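Nickel ABC transporter (Nickel-binding protein) (PDB 3T66) probably serves as the extracellular solute-binding component of an ABC transporter that captures nickel or a peptide-like solute for uptake. Local coordinates at residues A[133-138]-A[391-396]; A[197-202]-A[216-221]; A[242-247]-A[452-457]. All coordinates share one frame; numbering follows the deposited sequence.

Interaction 1: residues A[133-138]-A[391-396]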
ATOM      1  N   PHE A 133      -9.668  12.887   6.809  1.00 47.56           N
ATOM      2  CA  PHE A 133      -8.894  13.037   8.053  1.00 46.31           C
ATOM      3  C   PHE A 133      -8.712  11.708   8.830  1.00 46.93           C
ATOM      4  O   PHE A 133      -7.592  11.368   9.150  1.00 47.27           O
ATOM      5  CB  PHE A 133      -9.425  14.197   8.953  1.00 45.97           C
ATOM      6  CG  PHE A 133      -8.860  14.192  10.363  1.00 42.21           C
ATOM      7  CD1 PHE A 133      -7.571  14.609  10.611  1.00 41.01           C
ATOM      8  CD2 PHE A 133      -9.599  13.724  11.418  1.00 40.21           C
ATOM      9  CE1 PHE A 133      -7.008  14.552  11.906  1.00 41.59           C
ATOM     10  CE2 PHE A 133      -9.041  13.668  12.727  1.00 41.32           C
ATOM     11  CZ  PHE A 133      -7.753  14.082  12.964  1.00 39.13           C
ATOM     12  N   ILE A 134      -9.781  10.956   9.123  1.00 47.35           N
ATOM     13  CA  ILE A 134      -9.656   9.747   9.953  1.00 47.74           C
ATOM     14  C   ILE A 134      -8.663   8.767   9.398  1.00 48.47           C
ATOM     15  O   ILE A 134      -7.806   8.281  10.130  1.00 49.24           O
ATOM     16  CB  ILE A 134     -11.006   9.042  10.237  1.00 48.04           C
ATOM     17  CG1 ILE A 134     -11.845   9.891  11.195  1.00 47.37           C
ATOM     18  CG2 ILE A 134     -10.801   7.699  10.940  1.00 48.10           C
ATOM     19  CD1 ILE A 134     -11.076  10.500  12.354  1.00 44.55           C
ATOM     20  N   SER A 135      -8.731   8.509   8.095  1.00 48.82           N
ATOM     21  CA  SER A 135      -7.858   7.510   7.510  1.00 48.74           C
ATOM     22  C   SER A 135      -6.365   7.806   7.749  1.00 48.55           C
ATOM     23  O   SER A 135      -5.520   6.878   7.686  1.00 48.58           O
ATOM     24  CB  SER A 135      -8.197   7.273   6.039  1.00 48.77           C
ATOM     25  OG  SER A 135      -7.500   8.162   5.187  1.00 51.96           O
ATOM     26  N   GLU A 136      -6.050   9.075   8.058  1.00 47.52           N
ATOM     27  CA  GLU A 136      -4.682   9.456   8.352  1.00 47.31           C
ATOM     28  C   GLU A 136      -4.241   8.909   9.669  1.00 46.85           C
ATOM     29  O   GLU A 136      -3.035   8.742   9.875  1.00 48.23           O
ATOM     30  CB  GLU A 136      -4.477  10.956   8.414  1.00 47.92           C
ATOM     31  CG  GLU A 136      -4.613  11.686   7.072  1.00 51.70           C
ATOM     32  CD  GLU A 136      -3.511  11.397   6.060  1.00 56.10           C
ATOM     33  OE1 GLU A 136      -2.430  10.812   6.411  1.00 58.78           O
ATOM     34  OE2 GLU A 136      -3.749  11.788   4.895  1.00 57.00           O
ATOM     35  N   LEU A 137      -5.186   8.609  10.566  1.00 44.63           N
ATOM     36  CA  LEU A 137      -4.804   8.135  11.892  1.00 42.03           C
ATOM     37  C   LEU A 137      -4.368   6.668  11.901  1.00 41.58           C
ATOM     38  O   LEU A 137      -3.855   6.152  12.890  1.00 41.30           O
ATOM     39  CB  LEU A 137      -5.898   8.441  12.898  1.00 41.15           C
ATOM     40  CG  LEU A 137      -6.217   9.934  12.984  1.00 39.55           C
ATOM     41  CD1 LEU A 137      -7.369  10.238  13.937  1.00 37.54           C
ATOM     42  CD2 LEU A 137      -4.975  10.728  13.380  1.00 39.36           C
ATOM     43  N   VAL A 138      -4.540   6.008  10.771  1.00 41.40           N
ATOM     44  CA  VAL A 138      -4.068   4.650  10.618  1.00 41.37           C
ATOM     45  C   VAL A 138      -2.526   4.588  10.552  1.00 41.49           C
ATOM     46  O   VAL A 138      -1.939   3.577  10.892  1.00 41.65           O
ATOM     47  CB  VAL A 138      -4.636   4.059   9.320  1.00 41.99           C
ATOM     48  CG1 VAL A 138      -4.141   2.615   9.072  1.00 42.48           C
ATOM     49  CG2 VAL A 138      -6.134   4.129   9.285  1.00 39.49           C
ATOM     50  N   ARG A 391      -4.238   3.481   3.103  1.00 52.21           N
ATOM     51  CA  ARG A 391      -4.834   2.935   4.300  1.00 51.17           C
ATOM     52  C   ARG A 391      -6.301   2.867   4.206  1.00 51.21           C
ATOM     53  O   ARG A 391      -7.025   3.420   5.029  1.00 52.20           O
ATOM     54  CB  ARG A 391      -4.317   3.569   5.580  1.00 50.71           C
ATOM     55  CG  ARG A 391      -4.263   5.007   5.583  1.00 50.21           C
ATOM     56  CD  ARG A 391      -2.908   5.505   5.967  1.00 48.06           C
ATOM     57  NE  ARG A 391      -2.932   6.882   5.515  1.00 50.94           N
ATOM     58  CZ  ARG A 391      -1.989   7.495   4.817  1.00 49.77           C
ATOM     59  NH1 ARG A 391      -2.198   8.752   4.455  1.00 51.33           N
ATOM     60  NH2 ARG A 391      -0.844   6.892   4.526  1.00 46.29           N
ATOM     61  N   GLY A 392      -6.743   2.174   3.164  1.00 50.98           N
ATOM     62  CA  GLY A 392      -8.156   1.959   2.915  1.00 49.42           C
ATOM     63  C   GLY A 392      -8.925   3.060   2.252  1.00 48.62           C
ATOM     64  O   GLY A 392     -10.123   2.931   2.110  1.00 48.76           O
ATOM     65  N   ASP A 393      -8.253   4.134   1.858  1.00 48.48           N
ATOM     66  CA  ASP A 393      -8.922   5.268   1.213  1.00 48.91           C
ATOM     67  C   ASP A 393      -8.246   5.541  -0.142  1.00 48.52           C
ATOM     68  O   ASP A 393      -7.009   5.429  -0.262  1.00 49.04           O
ATOM     69  CB  ASP A 393      -8.900   6.520   2.106  1.00 49.00           C
ATOM     70  CG  ASP A 393      -9.887   7.611   1.629  1.00 53.35           C
ATOM     71  OD1 ASP A 393     -11.082   7.575   2.039  1.00 60.90           O
ATOM     72  OD2 ASP A 393      -9.490   8.510   0.837  1.00 54.69           O
ATOM     73  N   ALA A 394      -9.040   5.876  -1.159  1.00 47.14           N
ATOM     74  CA  ALA A 394      -8.482   6.048  -2.460  1.00 45.93           C
ATOM     75  C   ALA A 394      -8.573   7.460  -2.902  1.00 46.13           C
ATOM     76  O   ALA A 394      -8.170   7.754  -4.024  1.00 46.53           O
ATOM     77  CB  ALA A 394      -9.169   5.190  -3.432  1.00 46.36           C
ATOM     78  N   GLY A 395      -9.088   8.343  -2.043  1.00 46.01           N
ATOM     79  CA  GLY A 395      -9.261   9.772  -2.391  1.00 46.31           C
ATOM     80  C   GLY A 395      -8.024  10.549  -2.840  1.00 46.83           C
ATOM     81  O   GLY A 395      -8.096  11.327  -3.789  1.00 46.40           O
ATOM     82  N   TYR A 396      -6.892  10.345  -2.155  1.00 47.78           N
ATOM     83  CA  TYR A 396      -5.652  10.961  -2.562  1.00 48.32           C
ATOM     84  C   TYR A 396      -5.247  10.425  -3.913  1.00 48.47           C
ATOM     85  O   TYR A 396      -4.927  11.196  -4.806  1.00 49.55           O
ATOM     86  CB  TYR A 396      -4.499  10.802  -1.563  1.00 48.39           C
ATOM     87  CG  TYR A 396      -3.219  11.401  -2.143  1.00 52.16           C
ATOM     88  CD1 TYR A 396      -2.888  12.769  -1.955  1.00 53.58           C
ATOM     89  CD2 TYR A 396      -2.373  10.615  -2.968  1.00 56.89           C
ATOM     90  CE1 TYR A 396      -1.745  13.319  -2.528  1.00 54.80           C
ATOM     91  CE2 TYR A 396      -1.234  11.147  -3.556  1.00 57.95           C
ATOM     92  CZ  TYR A 396      -0.922  12.489  -3.330  1.00 59.08           C
ATOM     93  OH  TYR A 396       0.217  12.962  -3.940  1.00 62.26           O
TER

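Interaction 2: residues A[197-202]-A[216-221]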
ATOM      1  N   GLU A 197      19.126  -6.869   6.226  1.00 63.79           N
ATOM      2  CA  GLU A 197      18.814  -6.317   4.894  1.00 65.31           C
ATOM      3  C   GLU A 197      19.112  -7.244   3.698  1.00 65.72           C
ATOM      4  O   GLU A 197      18.742  -6.929   2.591  1.00 66.41           O
ATOM      5  CB  GLU A 197      19.341  -4.872   4.722  1.00 65.51           C
ATOM      6  CG  GLU A 197      18.889  -3.878   5.886  1.00 69.12           C
ATOM      7  CD  GLU A 197      18.777  -2.363   5.500  1.00 74.49           C
ATOM      8  OE1 GLU A 197      19.012  -1.981   4.328  1.00 77.38           O
ATOM      9  OE2 GLU A 197      18.435  -1.528   6.378  1.00 76.14           O
ATOM     10  N   ASP A 198      19.703  -8.414   3.924  1.00 66.20           N
ATOM     11  CA  ASP A 198      20.013  -9.318   2.832  1.00 66.74           C
ATOM     12  C   ASP A 198      19.030 -10.469   2.706  1.00 66.77           C
ATOM     13  O   ASP A 198      18.891 -11.311   3.602  1.00 66.53           O
ATOM     14  CB  ASP A 198      21.436  -9.870   2.976  1.00 67.89           C
ATOM     15  CG  ASP A 198      21.846 -10.794   1.795  1.00 70.14           C
ATOM     16  OD1 ASP A 198      22.701 -10.346   0.981  1.00 73.48           O
ATOM     17  OD2 ASP A 198      21.311 -11.937   1.674  1.00 68.99           O
ATOM     18  N   ALA A 199      18.401 -10.540   1.544  1.00 66.78           N
ATOM     19  CA  ALA A 199      17.333 -11.495   1.319  1.00 67.07           C
ATOM     20  C   ALA A 199      17.727 -12.937   1.489  1.00 67.25           C
ATOM     21  O   ALA A 199      16.924 -13.756   1.901  1.00 67.51           O
ATOM     22  CB  ALA A 199      16.722 -11.288  -0.043  1.00 67.27           C
ATOM     23  N   SER A 200      18.947 -13.285   1.135  1.00 67.84           N
ATOM     24  CA  SER A 200      19.290 -14.697   1.205  1.00 68.49           C
ATOM     25  C   SER A 200      19.819 -15.033   2.582  1.00 68.09           C
ATOM     26  O   SER A 200      19.628 -16.155   3.051  1.00 68.96           O
ATOM     27  CB  SER A 200      20.241 -15.131   0.087  1.00 68.95           C
ATOM     28  OG  SER A 200      21.319 -14.221  -0.044  1.00 71.50           O
ATOM     29  N   ALA A 201      20.455 -14.062   3.241  1.00 67.29           N
ATOM     30  CA  ALA A 201      20.789 -14.185   4.664  1.00 66.27           C
ATOM     31  C   ALA A 201      19.526 -14.604   5.416  1.00 66.08           C
ATOM     32  O   ALA A 201      19.540 -15.559   6.219  1.00 66.44           O
ATOM     33  CB  ALA A 201      21.336 -12.871   5.215  1.00 66.01           C
ATOM     34  N   ARG A 202      18.428 -13.906   5.123  1.00 65.03           N
ATOM     35  CA  ARG A 202      17.122 -14.263   5.642  1.00 63.70           C
ATOM     36  C   ARG A 202      16.706 -15.705   5.366  1.00 62.61           C
ATOM     37  O   ARG A 202      16.322 -16.433   6.296  1.00 62.00           O
ATOM     38  CB  ARG A 202      16.107 -13.319   5.051  1.00 63.99           C
ATOM     39  CG  ARG A 202      16.316 -11.921   5.530  1.00 65.65           C
ATOM     40  CD  ARG A 202      15.082 -11.130   5.346  1.00 66.67           C
ATOM     41  NE  ARG A 202      14.847 -10.848   3.937  1.00 68.00           N
ATOM     42  CZ  ARG A 202      14.974  -9.646   3.395  1.00 68.19           C
ATOM     43  NH1 ARG A 202      15.325  -8.597   4.135  1.00 69.06           N
ATOM     44  NH2 ARG A 202      14.712  -9.498   2.117  1.00 69.86           N
ATOM     45  N   ARG A 216       9.941 -11.547   3.422  1.00 60.30           N
ATOM     46  CA  ARG A 216      10.487 -11.291   2.080  1.00 61.92           C
ATOM     47  C   ARG A 216      11.777 -12.087   1.770  1.00 62.38           C
ATOM     48  O   ARG A 216      12.811 -11.521   1.423  1.00 61.66           O
ATOM     49  CB  ARG A 216      10.739  -9.800   1.891  1.00 61.99           C
ATOM     50  CG  ARG A 216      10.269  -9.240   0.590  1.00 65.48           C
ATOM     51  CD  ARG A 216       9.056  -8.396   0.859  1.00 71.37           C
ATOM     52  NE  ARG A 216       8.233  -8.184  -0.325  1.00 77.78           N
ATOM     53  CZ  ARG A 216       7.292  -7.235  -0.435  1.00 82.19           C
ATOM     54  NH1 ARG A 216       7.065  -6.395   0.582  1.00 84.23           N
ATOM     55  NH2 ARG A 216       6.568  -7.119  -1.561  1.00 82.81           N
ATOM     56  N   PRO A 217      11.703 -13.411   1.886  1.00 63.51           N
ATOM     57  CA  PRO A 217      12.828 -14.323   1.609  1.00 65.03           C
ATOM     58  C   PRO A 217      13.230 -14.362   0.127  1.00 66.64           C
ATOM     59  O   PRO A 217      12.424 -13.994  -0.731  1.00 65.94           O
ATOM     60  CB  PRO A 217      12.266 -15.687   2.003  1.00 64.66           C
ATOM     61  CG  PRO A 217      10.785 -15.546   1.836  1.00 63.63           C
ATOM     62  CD  PRO A 217      10.457 -14.134   2.193  1.00 63.26           C
ATOM     63  N   GLU A 218      14.445 -14.834  -0.171  1.00 68.78           N
ATOM     64  CA  GLU A 218      14.951 -14.739  -1.546  1.00 71.27           C
ATOM     65  C   GLU A 218      14.106 -15.481  -2.527  1.00 71.60           C
ATOM     66  O   GLU A 218      13.713 -16.625  -2.286  1.00 71.50           O
ATOM     67  CB  GLU A 218      16.396 -15.207  -1.712  1.00 72.08           C
ATOM     68  CG  GLU A 218      16.936 -15.033  -3.173  1.00 76.50           C
ATOM     69  CD  GLU A 218      17.201 -13.552  -3.590  1.00 82.64           C
ATOM     70  OE1 GLU A 218      16.271 -12.861  -4.127  1.00 84.02           O
ATOM     71  OE2 GLU A 218      18.369 -13.101  -3.396  1.00 83.96           O
ATOM     72  N   VAL A 219      13.886 -14.800  -3.653  1.00 72.75           N
ATOM     73  CA  VAL A 219      13.019 -15.238  -4.759  1.00 73.80           C
ATOM     74  C   VAL A 219      13.538 -16.469  -5.572  1.00 74.37           C
ATOM     75  O   VAL A 219      12.758 -17.390  -5.809  1.00 74.48           O
ATOM     76  CB  VAL A 219      12.618 -14.014  -5.664  1.00 73.83           C
ATOM     77  CG1 VAL A 219      13.779 -13.604  -6.606  1.00 75.04           C
ATOM     78  CG2 VAL A 219      11.298 -14.271  -6.420  1.00 72.95           C
ATOM     79  N   GLU A 220      14.821 -16.486  -5.978  1.00 74.75           N
ATOM     80  CA  GLU A 220      15.482 -17.718  -6.471  1.00 75.12           C
ATOM     81  C   GLU A 220      15.476 -18.886  -5.459  1.00 75.40           C
ATOM     82  O   GLU A 220      15.277 -20.027  -5.842  1.00 75.85           O
ATOM     83  CB  GLU A 220      16.920 -17.439  -6.926  1.00 75.34           C
ATOM     84  N   SER A 221      15.686 -18.607  -4.177  1.00 75.69           N
ATOM     85  CA  SER A 221      15.647 -19.659  -3.164  1.00 76.10           C
ATOM     86  C   SER A 221      14.231 -20.106  -2.821  1.00 76.29           C
ATOM     87  O   SER A 221      14.046 -21.249  -2.425  1.00 75.82           O
ATOM     88  CB  SER A 221      16.389 -19.237  -1.879  1.00 76.37           C
TER

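Interaction 3: residues A[242-247]-A[452-457]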
ATOM      1  N   HIS A 242       0.857  -2.391 -10.259  1.00 46.69           N
ATOM      2  CA  HIS A 242       1.628  -1.971 -11.414  1.00 47.29           C
ATOM      3  C   HIS A 242       0.736  -1.669 -12.571  1.00 47.20           C
ATOM      4  O   HIS A 242      -0.258  -2.352 -12.762  1.00 47.57           O
ATOM      5  CB  HIS A 242       2.640  -3.024 -11.830  1.00 47.49           C
ATOM      6  CG  HIS A 242       3.710  -3.232 -10.823  1.00 46.59           C
ATOM      7  ND1 HIS A 242       4.156  -2.216 -10.007  1.00 46.73           N
ATOM      8  CD2 HIS A 242       4.398  -4.340 -10.471  1.00 43.82           C
ATOM      9  CE1 HIS A 242       5.098  -2.687  -9.210  1.00 47.01           C
ATOM     10  NE2 HIS A 242       5.264  -3.972  -9.474  1.00 45.05           N
ATOM     11  N   ASN A 243       1.103  -0.674 -13.360  1.00 47.08           N
ATOM     12  CA  ASN A 243       0.351  -0.394 -14.556  1.00 48.41           C
ATOM     13  C   ASN A 243       1.182   0.197 -15.658  1.00 48.86           C
ATOM     14  O   ASN A 243       2.294   0.692 -15.439  1.00 49.14           O
ATOM     15  CB  ASN A 243      -0.762   0.605 -14.228  1.00 49.00           C
ATOM     16  CG  ASN A 243      -0.226   1.906 -13.673  1.00 50.60           C
ATOM     17  OD1 ASN A 243       0.592   2.581 -14.297  1.00 52.56           O
ATOM     18  ND2 ASN A 243      -0.680   2.262 -12.478  1.00 55.49           N
ATOM     19  N   LEU A 244       0.616   0.173 -16.850  1.00 50.06           N
ATOM     20  CA  LEU A 244       1.037   1.091 -17.910  1.00 51.42           C
ATOM     21  C   LEU A 244       0.255   2.389 -17.768  1.00 52.49           C
ATOM     22  O   LEU A 244      -0.908   2.454 -18.160  1.00 52.99           O
ATOM     23  CB  LEU A 244       0.772   0.503 -19.307  1.00 50.87           C
ATOM     24  CG  LEU A 244       1.429  -0.820 -19.673  1.00 49.72           C
ATOM     25  CD1 LEU A 244       1.091  -1.213 -21.094  1.00 47.89           C
ATOM     26  CD2 LEU A 244       2.889  -0.649 -19.487  1.00 47.21           C
ATOM     27  N   THR A 245       0.882   3.415 -17.211  1.00 53.85           N
ATOM     28  CA  THR A 245       0.284   4.745 -17.231  1.00 55.57           C
ATOM     29  C   THR A 245       0.416   5.373 -18.633  1.00 56.78           C
ATOM     30  O   THR A 245       1.532   5.477 -19.162  1.00 57.40           O
ATOM     31  CB  THR A 245       0.950   5.658 -16.197  1.00 55.60           C
ATOM     32  OG1 THR A 245       0.690   5.162 -14.875  1.00 55.63           O
ATOM     33  CG2 THR A 245       0.441   7.100 -16.326  1.00 56.06           C
ATOM     34  N   MET A 246      -0.714   5.807 -19.199  1.00 57.61           N
ATOM     35  CA  MET A 246      -0.811   6.391 -20.556  1.00 58.58           C
ATOM     36  C   MET A 246      -0.683   7.907 -20.609  1.00 59.33           C
ATOM     37  O   MET A 246      -0.882   8.575 -19.605  1.00 59.60           O
ATOM     38  CB  MET A 246      -2.146   6.001 -21.169  1.00 58.29           C
ATOM     39  CG  MET A 246      -2.363   4.513 -21.096  1.00 58.82           C
ATOM     40  SD  MET A 246      -3.964   4.048 -21.694  1.00 58.04           S
ATOM     41  CE  MET A 246      -3.803   2.266 -21.784  1.00 55.93           C
ATOM     42  N   ASN A 247      -0.338   8.437 -21.781  1.00 60.46           N
ATOM     43  CA  ASN A 247      -0.235   9.886 -22.006  1.00 61.74           C
ATOM     44  C   ASN A 247      -1.275  10.378 -23.033  1.00 63.20           C
ATOM     45  O   ASN A 247      -1.020  10.347 -24.238  1.00 63.31           O
ATOM     46  CB  ASN A 247       1.167  10.268 -22.464  1.00 61.07           C
ATOM     47  CG  ASN A 247       1.317  11.766 -22.758  1.00 61.31           C
ATOM     48  OD1 ASN A 247       0.342  12.531 -22.719  1.00 60.69           O
ATOM     49  ND2 ASN A 247       2.557  12.191 -23.051  1.00 58.56           N
ATOM     50  N   SER A 452      -3.767   1.101 -17.918  1.00 55.25           N
ATOM     51  CA  SER A 452      -3.860  -0.341 -17.962  1.00 56.06           C
ATOM     52  C   SER A 452      -3.291  -0.854 -16.691  1.00 55.86           C
ATOM     53  O   SER A 452      -2.134  -0.594 -16.399  1.00 56.82           O
ATOM     54  CB  SER A 452      -3.075  -0.929 -19.138  1.00 56.60           C
ATOM     55  OG  SER A 452      -3.387  -2.314 -19.320  1.00 57.38           O
ATOM     56  N   PHE A 453      -4.088  -1.589 -15.931  1.00 55.01           N
ATOM     57  CA  PHE A 453      -3.598  -2.097 -14.662  1.00 53.89           C
ATOM     58  C   PHE A 453      -3.184  -3.529 -14.813  1.00 53.51           C
ATOM     59  O   PHE A 453      -4.000  -4.383 -15.167  1.00 53.62           O
ATOM     60  CB  PHE A 453      -4.617  -1.879 -13.549  1.00 53.96           C
ATOM     61  CG  PHE A 453      -4.877  -0.447 -13.299  1.00 53.54           C
ATOM     62  CD1 PHE A 453      -3.968   0.311 -12.554  1.00 55.33           C
ATOM     63  CD2 PHE A 453      -5.946   0.179 -13.898  1.00 53.08           C
ATOM     64  CE1 PHE A 453      -4.156   1.682 -12.341  1.00 55.03           C
ATOM     65  CE2 PHE A 453      -6.158   1.551 -13.720  1.00 55.72           C
ATOM     66  CZ  PHE A 453      -5.255   2.312 -12.937  1.00 56.45           C
ATOM     67  N   LEU A 454      -1.892  -3.757 -14.561  1.00 52.82           N
ATOM     68  CA  LEU A 454      -1.221  -5.025 -14.786  1.00 51.56           C
ATOM     69  C   LEU A 454      -1.276  -5.955 -13.598  1.00 51.00           C
ATOM     70  O   LEU A 454      -2.059  -6.904 -13.571  1.00 50.83           O
ATOM     71  CB  LEU A 454       0.222  -4.743 -15.131  1.00 51.71           C
ATOM     72  CG  LEU A 454       0.342  -3.832 -16.340  1.00 51.78           C
ATOM     73  CD1 LEU A 454       1.789  -3.342 -16.459  1.00 52.13           C
ATOM     74  CD2 LEU A 454      -0.101  -4.601 -17.570  1.00 50.43           C
ATOM     75  N   ILE A 455      -0.436  -5.705 -12.611  1.00 50.69           N
ATOM     76  CA  ILE A 455      -0.425  -6.591 -11.460  1.00 51.04           C
ATOM     77  C   ILE A 455      -0.443  -5.928 -10.062  1.00 51.11           C
ATOM     78  O   ILE A 455      -0.285  -4.696  -9.883  1.00 51.76           O
ATOM     79  CB  ILE A 455       0.730  -7.600 -11.530  1.00 51.19           C
ATOM     80  CG1 ILE A 455       2.067  -6.905 -11.348  1.00 51.86           C
ATOM     81  CG2 ILE A 455       0.692  -8.427 -12.839  1.00 52.47           C
ATOM     82  CD1 ILE A 455       3.214  -7.885 -11.029  1.00 54.37           C
ATOM     83  N   HIS A 456      -0.650  -6.791  -9.085  1.00 50.25           N
ATOM     84  CA  HIS A 456      -0.584  -6.453  -7.692  1.00 49.80           C
ATOM     85  C   HIS A 456       0.574  -7.281  -7.144  1.00 49.31           C
ATOM     86  O   HIS A 456       0.448  -8.490  -6.985  1.00 48.46           O
ATOM     87  CB  HIS A 456      -1.881  -6.884  -6.967  1.00 49.77           C
ATOM     88  CG  HIS A 456      -3.121  -6.187  -7.433  1.00 49.63           C
ATOM     89  ND1 HIS A 456      -3.196  -4.820  -7.606  1.00 50.30           N
ATOM     90  CD2 HIS A 456      -4.354  -6.669  -7.716  1.00 49.65           C
ATOM     91  CE1 HIS A 456      -4.419  -4.493  -7.986  1.00 49.20           C
ATOM     92  NE2 HIS A 456      -5.143  -5.597  -8.056  1.00 49.76           N
ATOM     93  N   PRO A 457       1.709  -6.644  -6.850  1.00 49.31           N
ATOM     94  CA  PRO A 457       2.804  -7.455  -6.298  1.00 49.37           C
ATOM     95  C   PRO A 457       2.556  -7.902  -4.821  1.00 49.59           C
ATOM     96  O   PRO A 457       2.055  -7.104  -3.965  1.00 49.26           O
ATOM     97  CB  PRO A 457       4.034  -6.530  -6.433  1.00 48.91           C
ATOM     98  CG  PRO A 457       3.476  -5.145  -6.423  1.00 48.67           C
ATOM     99  CD  PRO A 457       2.061  -5.217  -6.969  1.00 48.96           C
TER

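Interaction 1: residues A[133-138]-A[391-396]
Arg391 reaches across to Glu136 and Ser135 and carries most of this contact, an example of one long side chain serving apolar and charged partners along its length. A chi1 of 47° tucks its CG in over the main chain, flanked by N and C, and a bend at chi2 sends the chain along the turn of 133-138. Arg391 CB lies 3.6 Å from Val138 CG1, the two side chains running antiparallel where they pass. Farther out, Arg391 NE meets Ser135 O at the guanidinium edge in a weak hydrogen bond (3.4 Å). Arg391 NH1 then forms a salt bridge with Glu136 OE1 at 2.9 Å, the carboxylate and guanidinium planes being turned 51° apart. Glu136 starts away from Arg391, and its bend at chi2 brings the carboxylate back. The turn 133-138 belongs to the long connection between strands 121-126 and 162-168 of this family 5 solute-binding fold, with Val138 also packing on strand 46-48 and Glu136 on helix 104-110. Replacing Arg391 by an alanine would probably leave the Glu136 carboxylate without its cationic mate and Ser135 O without the weak NE bond, though CB would still meet Val138. Asp393 CB approaches Ser135 OG at 3.8 Å, while Asp393 OD2 accepts a capping bond from Gly395 N (2.9 Å) from above the carboxylate plane, at the start of helix 395-402. Asp393 OD1 forms a salt bridge with Arg434.

Interaction 2: residues A[197-202]-A[216-221]
Arg202 and the carbonyl of Arg216 form the close half of this contact. Arg202 NH2 donates to Arg216 O at 2.9 Å, and Arg202 NE adds a weak bond to the same oxygen (3.3 Å), so that two nitrogens of one guanidinium edge converge on a single backbone oxygen. The bend of Arg202 at chi3 (-72°) folds its head back beneath the start of its own helix, where Asp198 C lies over one guanidinium face. Helix 199-207 links strand 190-195 to strand 213-215, and both run parallel to strand 14-19, which lies between them: a beta-alpha-beta crossover consistent with the type II periplasmic-binding-protein topology. Asp198 is the N-cap of that helix, its OD2 gripped by Ser200 N, Ala201 N and Ser200 OG, the last through the syn lone pair. Toward the surface the fit slackens. Glu218 N makes a weak bond to Ala199 O (3.4 Å) and has a second partner in Ser203 OG, while Glu218 CB stands 4.1 Å from Ser200 CA. The Glu218 carboxylate turns back on its own chain, OE1 accepting from Val219 N by its anti lone pair, and Glu218 OE2 remains 6.0 Å from the like-charged Asp198 OD2.

Interaction 3: residues A[242-247]-A[452-457]
His242 O is gripped by two successive amides of the facing strand: Leu454 N at 2.8 Å and, more weakly, Ile455 N at 3.4 Å. Two residues set against one define a classic beta bulge, here a worked case of how an antiparallel pair absorbs an extra residue and keeps its bonding. The bulge is completed by His242 N donating to Ile455 O; beyond it, Ser452 N reaches Leu244 O at 3.2 Å in a nearly straight bond (173°). Between the bulge and that pair, Asn243 faces Phe453 as a non-hydrogen-bonded pair. The Asn243 and Phe453 side chains extend together in one direction, with Asn243 ND2 3.5 Å from Phe453 CE1 and the amide plane almost perpendicular to the ring. A chi1 of 59° turns the Asn243 amide toward Thr245, whose OG1 donates to Asn243 OD1 at 2.6 Å, a bond that would help to hold the amide in this turn.

The sheet face bearing His242 and Leu244 is packed differently. Pro457 CD lies over one face of the His242 ring, toward its rim, and Ile455 CG1 comes to 3.6 Å from His242 CD2; His242 ND1 is weakly bonded to Ser385 OG. Leu454, one of the two bulge residues facing His242, crosses Leu244 and brings Leu454 CD1 to 4.1 Å from Leu244 CG.

Helix 256-265 packs on Leu244 and Met246 and supplies Asp263, whose OD1 is hydrogen-bonded to Ser452 OG. Strand 381-387 pairs with the other edge of strand 240-246, and strand 280-282 with the far edge of 451-464, which leaves both strands of this contact in the interior of a sheet.

From the N terminus, the chain first passes 133-138, whose partner comes only after some 250 residues. Within that span interaction 2 closes a short loop, 197-202 returning to 216-221 through one helix and one strand; it ties the start of helix 199-207 to the loop between strand 213-215 and helix 222-227. Residues 242-247 follow, before 391-396 completes interaction 1; 452-457 then closes interaction 3, so interactions 1 and 3 cross, while 2 and 3 stand in series. Interaction 1 ties the connection after strand 121-126 to the start of helix 395-402, and interaction 3 joins strands 240-246 and 451-464. Interactions 2 and 3 approach to about 5 Å between nearest atoms without touching.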